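Local structure of two-domain protein containing predicted PHP-like metal-dependent phosphoesterase (3E38) at residues L88-P100 with A105-Y119. The protein binds zinc ions in a PHP-like domain and is probably a metal-dependent phosphoesterase, perhaps acting as a nuclease. Sequence-based numbering, arbitrary orientation.
With ZN (zinc ion), chain I; ZN (zinc ion), chain H.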
# COMPACT_ATOMS: atom_id res chain seq x y z
N LEU B 88 -24.44 -16.93 -10.02
CA LEU B 88 -23.61 -17.78 -10.87
C LEU B 88 -24.29 -18.12 -12.18
O LEU B 88 -25.21 -18.91 -12.25
CB LEU B 88 -23.21 -19.03 -10.07
CG LEU B 88 -22.19 -20.07 -10.51
CD1 LEU B 88 -20.78 -19.55 -10.58
CD2 LEU B 88 -22.25 -21.21 -9.52
N ILE B 89 -23.78 -17.51 -13.23
CA ILE B 89 -24.24 -17.68 -14.60
C ILE B 89 -23.36 -18.76 -15.23
O ILE B 89 -22.13 -18.65 -15.31
CB ILE B 89 -24.12 -16.33 -15.36
CG1 ILE B 89 -24.88 -15.25 -14.61
CG2 ILE B 89 -24.54 -16.41 -16.89
CD1 ILE B 89 -24.45 -13.82 -15.03
N LYS B 90 -24.01 -19.84 -15.63
CA LYS B 90 -23.36 -20.93 -16.34
C LYS B 90 -22.93 -20.44 -17.72
O LYS B 90 -23.67 -19.78 -18.46
CB LYS B 90 -24.31 -22.12 -16.46
CG LYS B 90 -23.73 -23.24 -17.34
CD LYS B 90 -24.69 -24.43 -17.49
CE LYS B 90 -24.46 -25.49 -16.41
NZ LYS B 90 -23.22 -26.24 -16.66
N GLY B 91 -21.68 -20.74 -18.06
CA GLY B 91 -21.17 -20.33 -19.36
C GLY B 91 -19.93 -21.08 -19.71
O GLY B 91 -19.36 -21.84 -18.88
N SER B 92 -19.54 -20.79 -20.94
CA SER B 92 -18.40 -21.40 -21.59
C SER B 92 -17.84 -20.55 -22.70
O SER B 92 -18.54 -19.71 -23.33
CB SER B 92 -18.77 -22.76 -22.23
OG SER B 92 -19.21 -23.72 -21.26
N GLU B 93 -16.59 -20.88 -22.99
CA GLU B 93 -15.81 -20.23 -24.03
C GLU B 93 -15.51 -21.12 -25.23
O GLU B 93 -14.72 -22.07 -25.17
CB GLU B 93 -14.48 -19.67 -23.46
CG GLU B 93 -13.84 -18.75 -24.50
CD GLU B 93 -12.56 -18.13 -24.05
OE1 GLU B 93 -11.93 -18.43 -22.98
OE2 GLU B 93 -12.20 -17.26 -24.78
N ILE B 94 -16.15 -20.74 -26.33
CA ILE B 94 -16.02 -21.42 -27.64
C ILE B 94 -14.78 -20.77 -28.20
O ILE B 94 -14.75 -19.59 -28.52
CB ILE B 94 -17.25 -21.23 -28.56
CG1 ILE B 94 -18.53 -21.64 -27.85
CG2 ILE B 94 -17.08 -21.98 -29.88
CD1 ILE B 94 -19.84 -21.08 -28.51
N THR B 95 -13.74 -21.58 -28.21
CA THR B 95 -12.39 -21.21 -28.51
C THR B 95 -12.02 -21.77 -29.84
O THR B 95 -11.81 -22.97 -30.00
CB THR B 95 -11.42 -21.82 -27.42
OG1 THR B 95 -11.96 -21.65 -26.09
CG2 THR B 95 -10.05 -21.20 -27.51
N ARG B 96 -11.96 -20.89 -30.82
CA ARG B 96 -11.56 -21.27 -32.17
C ARG B 96 -10.56 -20.28 -32.77
O ARG B 96 -10.29 -19.23 -32.25
CB ARG B 96 -12.79 -21.31 -33.05
CG ARG B 96 -13.84 -22.26 -32.52
CD ARG B 96 -13.46 -23.72 -32.78
NE ARG B 96 -14.52 -24.61 -32.31
CZ ARG B 96 -14.91 -25.71 -32.95
NH1 ARG B 96 -14.37 -26.03 -34.11
NH2 ARG B 96 -15.91 -26.44 -32.46
N ALA B 97 -10.00 -20.68 -33.89
CA ALA B 97 -9.10 -19.85 -34.69
C ALA B 97 -9.84 -18.62 -35.18
O ALA B 97 -11.07 -18.64 -35.28
CB ALA B 97 -8.54 -20.65 -35.90
N MSE B 98 -9.09 -17.56 -35.47
CA MSE B 98 -9.67 -16.35 -36.07
C MSE B 98 -9.71 -16.58 -37.57
O MSE B 98 -8.69 -16.96 -38.13
CB MSE B 98 -8.79 -15.13 -35.81
CG MSE B 98 -9.24 -13.86 -36.52
SE MSE B 98 -10.91 -13.14 -35.73
CE MSE B 98 -10.37 -13.21 -33.83
N ALA B 99 -10.84 -16.38 -38.27
CA ALA B 99 -12.13 -15.99 -37.68
C ALA B 99 -12.88 -17.29 -37.37
O ALA B 99 -12.53 -18.35 -37.91
CB ALA B 99 -12.92 -15.10 -38.65
N PRO B 100 -13.92 -17.25 -36.52
CA PRO B 100 -14.52 -16.11 -35.85
C PRO B 100 -13.79 -15.77 -34.54
O PRO B 100 -14.04 -14.76 -33.89
CB PRO B 100 -15.90 -16.66 -35.50
CG PRO B 100 -15.61 -18.10 -35.12
CD PRO B 100 -14.39 -18.51 -35.92
N ALA B 105 -20.50 -17.96 -24.53
CA ALA B 105 -21.91 -18.32 -24.49
C ALA B 105 -22.26 -18.36 -23.01
O ALA B 105 -21.72 -19.19 -22.28
CB ALA B 105 -22.16 -19.67 -25.16
N ILE B 106 -23.08 -17.42 -22.56
CA ILE B 106 -23.52 -17.43 -21.17
C ILE B 106 -25.04 -17.60 -21.10
O ILE B 106 -25.79 -17.51 -22.09
CB ILE B 106 -22.97 -16.21 -20.34
CG1 ILE B 106 -23.61 -14.89 -20.79
CG2 ILE B 106 -21.41 -16.14 -20.45
CD1 ILE B 106 -23.26 -13.72 -19.93
N PHE B 107 -25.45 -17.96 -19.90
CA PHE B 107 -26.85 -18.32 -19.62
C PHE B 107 -27.17 -19.66 -20.27
O PHE B 107 -28.27 -19.96 -20.68
CB PHE B 107 -27.83 -17.19 -19.98
CG PHE B 107 -27.79 -16.05 -18.99
CD1 PHE B 107 -28.36 -16.20 -17.75
CD2 PHE B 107 -27.09 -14.89 -19.25
CE1 PHE B 107 -28.30 -15.21 -16.84
CE2 PHE B 107 -27.04 -13.86 -18.34
CZ PHE B 107 -27.63 -14.02 -17.13
N LEU B 108 -26.15 -20.47 -20.36
CA LEU B 108 -26.32 -21.85 -20.80
C LEU B 108 -27.03 -22.66 -19.76
O LEU B 108 -27.01 -22.33 -18.56
CB LEU B 108 -24.95 -22.53 -21.06
CG LEU B 108 -24.18 -21.93 -22.25
CD1 LEU B 108 -22.83 -22.59 -22.44
CD2 LEU B 108 -25.01 -21.96 -23.55
N SER B 109 -27.61 -23.76 -20.23
CA SER B 109 -28.24 -24.76 -19.36
C SER B 109 -27.35 -26.00 -19.29
O SER B 109 -27.30 -26.71 -18.29
CB SER B 109 -29.65 -25.11 -19.84
OG SER B 109 -29.61 -25.67 -21.14
N ASP B 110 -26.58 -26.19 -20.35
CA ASP B 110 -25.66 -27.33 -20.45
C ASP B 110 -24.49 -27.01 -21.38
O ASP B 110 -24.67 -26.64 -22.57
CB ASP B 110 -26.50 -28.57 -20.90
CG ASP B 110 -25.70 -29.85 -20.95
OD1 ASP B 110 -24.48 -29.84 -20.66
OD2 ASP B 110 -26.28 -30.87 -21.29
N SER B 111 -23.29 -27.12 -20.84
CA SER B 111 -22.04 -26.77 -21.55
C SER B 111 -21.59 -27.81 -22.57
O SER B 111 -21.10 -27.49 -23.66
CB SER B 111 -20.91 -26.46 -20.57
OG SER B 111 -21.15 -25.22 -19.87
N ASN B 112 -21.88 -29.05 -22.21
CA ASN B 112 -21.43 -30.22 -22.99
C ASN B 112 -21.74 -30.21 -24.48
O ASN B 112 -20.91 -30.58 -25.30
CB ASN B 112 -22.01 -31.48 -22.37
CG ASN B 112 -21.27 -31.89 -21.14
OD1 ASN B 112 -20.09 -31.57 -21.01
ND2 ASN B 112 -21.93 -32.62 -20.25
N PRO B 113 -22.96 -29.82 -24.83
CA PRO B 113 -23.31 -29.84 -26.24
C PRO B 113 -22.51 -28.87 -27.08
O PRO B 113 -22.57 -28.95 -28.31
CB PRO B 113 -24.80 -29.42 -26.23
CG PRO B 113 -25.29 -29.80 -24.92
CD PRO B 113 -24.15 -29.72 -23.97
N LEU B 114 -21.80 -27.94 -26.43
CA LEU B 114 -21.00 -26.93 -27.18
C LEU B 114 -19.72 -27.55 -27.81
O LEU B 114 -19.06 -26.98 -28.68
CB LEU B 114 -20.68 -25.69 -26.35
CG LEU B 114 -21.81 -24.68 -26.21
CD1 LEU B 114 -23.12 -25.35 -25.70
CD2 LEU B 114 -21.35 -23.49 -25.32
N GLU B 115 -19.42 -28.75 -27.38
CA GLU B 115 -18.27 -29.47 -27.93
C GLU B 115 -18.71 -30.10 -29.24
O GLU B 115 -19.41 -31.10 -29.24
CB GLU B 115 -17.77 -30.51 -26.95
CG GLU B 115 -16.51 -31.16 -27.40
CD GLU B 115 -15.97 -32.16 -26.38
OE1 GLU B 115 -16.48 -32.25 -25.24
OE2 GLU B 115 -14.99 -32.85 -26.72
N GLN B 116 -18.36 -29.46 -30.34
CA GLN B 116 -18.72 -29.97 -31.69
C GLN B 116 -17.56 -29.82 -32.61
O GLN B 116 -16.70 -29.00 -32.40
CB GLN B 116 -19.91 -29.23 -32.29
CG GLN B 116 -21.16 -29.25 -31.45
CD GLN B 116 -21.76 -30.62 -31.30
OE1 GLN B 116 -21.63 -31.44 -32.19
NE2 GLN B 116 -22.43 -30.87 -30.18
N LYS B 117 -17.53 -30.62 -33.66
CA LYS B 117 -16.42 -30.56 -34.58
C LYS B 117 -16.37 -29.21 -35.26
O LYS B 117 -15.39 -28.52 -35.19
CB LYS B 117 -16.51 -31.66 -35.63
CG LYS B 117 -15.21 -31.81 -36.41
CD LYS B 117 -15.14 -33.08 -37.24
CE LYS B 117 -13.77 -33.18 -37.91
NZ LYS B 117 -13.55 -34.49 -38.60
N ASP B 118 -17.46 -28.86 -35.93
CA ASP B 118 -17.60 -27.59 -36.69
C ASP B 118 -17.93 -26.43 -35.76
O ASP B 118 -18.76 -26.58 -34.88
CB ASP B 118 -18.70 -27.74 -37.74
CG ASP B 118 -18.86 -26.53 -38.68
OD1 ASP B 118 -18.34 -25.40 -38.41
OD2 ASP B 118 -19.55 -26.72 -39.71
N TYR B 119 -17.30 -25.27 -35.91
CA TYR B 119 -17.59 -24.22 -34.93
C TYR B 119 -19.08 -23.87 -35.02
O TYR B 119 -19.74 -23.59 -34.03
CB TYR B 119 -16.68 -22.98 -35.05
CG TYR B 119 -16.98 -22.06 -36.21
CD1 TYR B 119 -17.91 -21.05 -36.06
CD2 TYR B 119 -16.34 -22.17 -37.44
CE1 TYR B 119 -18.21 -20.18 -37.10
CE2 TYR B 119 -16.65 -21.30 -38.51
CZ TYR B 119 -17.58 -20.29 -38.29
OH TYR B 119 -17.97 -19.39 -39.26
ZN ZN I . -10.92 -16.79 -21.88
ZN ZN H . -10.25 -16.41 -25.35
O HOH W 1 -20.50 -25.03 -17.07
O HOH W 2 -16.65 -26.78 -29.56
O HOH W 3 -10.68 -15.76 -23.72
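Ser92 and Ala105 form an antiparallel hydrogen-bonded pair, with Ala105 N to Ser92 O at 2.9 Å and Ser92 N to Ala105 O at 3.0 Å. Next to the Gly91 and Ile106 pair, Lys90 O receives Leu108 N at 3.2 Å and, weakly, Phe107 N.

Among side chains, Ser92 OG lies 2.8 Å from Ser111 OG. One water joins Ser111 OG to Lys90 NZ, which also bonds to Asn71. Arg96 reaches the loop before helix 119-128. Its NH1 gives a nearly straight bond (169°) to Lys117 O, 2.9 Å away and in the guanidinium plane. NH2 bonds to Gln116 O at 2.7 Å, and a water links it to Leu114 O. Tyr119 CA covers one guanidinium face. Arg96 NE forms a salt bridge with Glu58. Replacing Arg96 by alanine is likely to leave the carbonyls of Gln116 and Lys117 without these donors, and Glu58 without its charged mate.

Ile89 CG2, anti to the backbone N (chi1 -56° for CG1), sits 3.6 Å from the Phe107 ring centroid, almost on the ring normal. Pro100 CG makes a second CH-pi contact, nearer the rim of Tyr119.

Glu93 points away and bridges two zinc ions: OE1 binds one, with His24, His26 and Asp194, and OE2 the other, with His102 and His137; a water binds both. Strand 87-95 lies between parallel strand 50-56 and antiparallel strand 102-106, while helix 152-159 touches Pro100 and Tyr119.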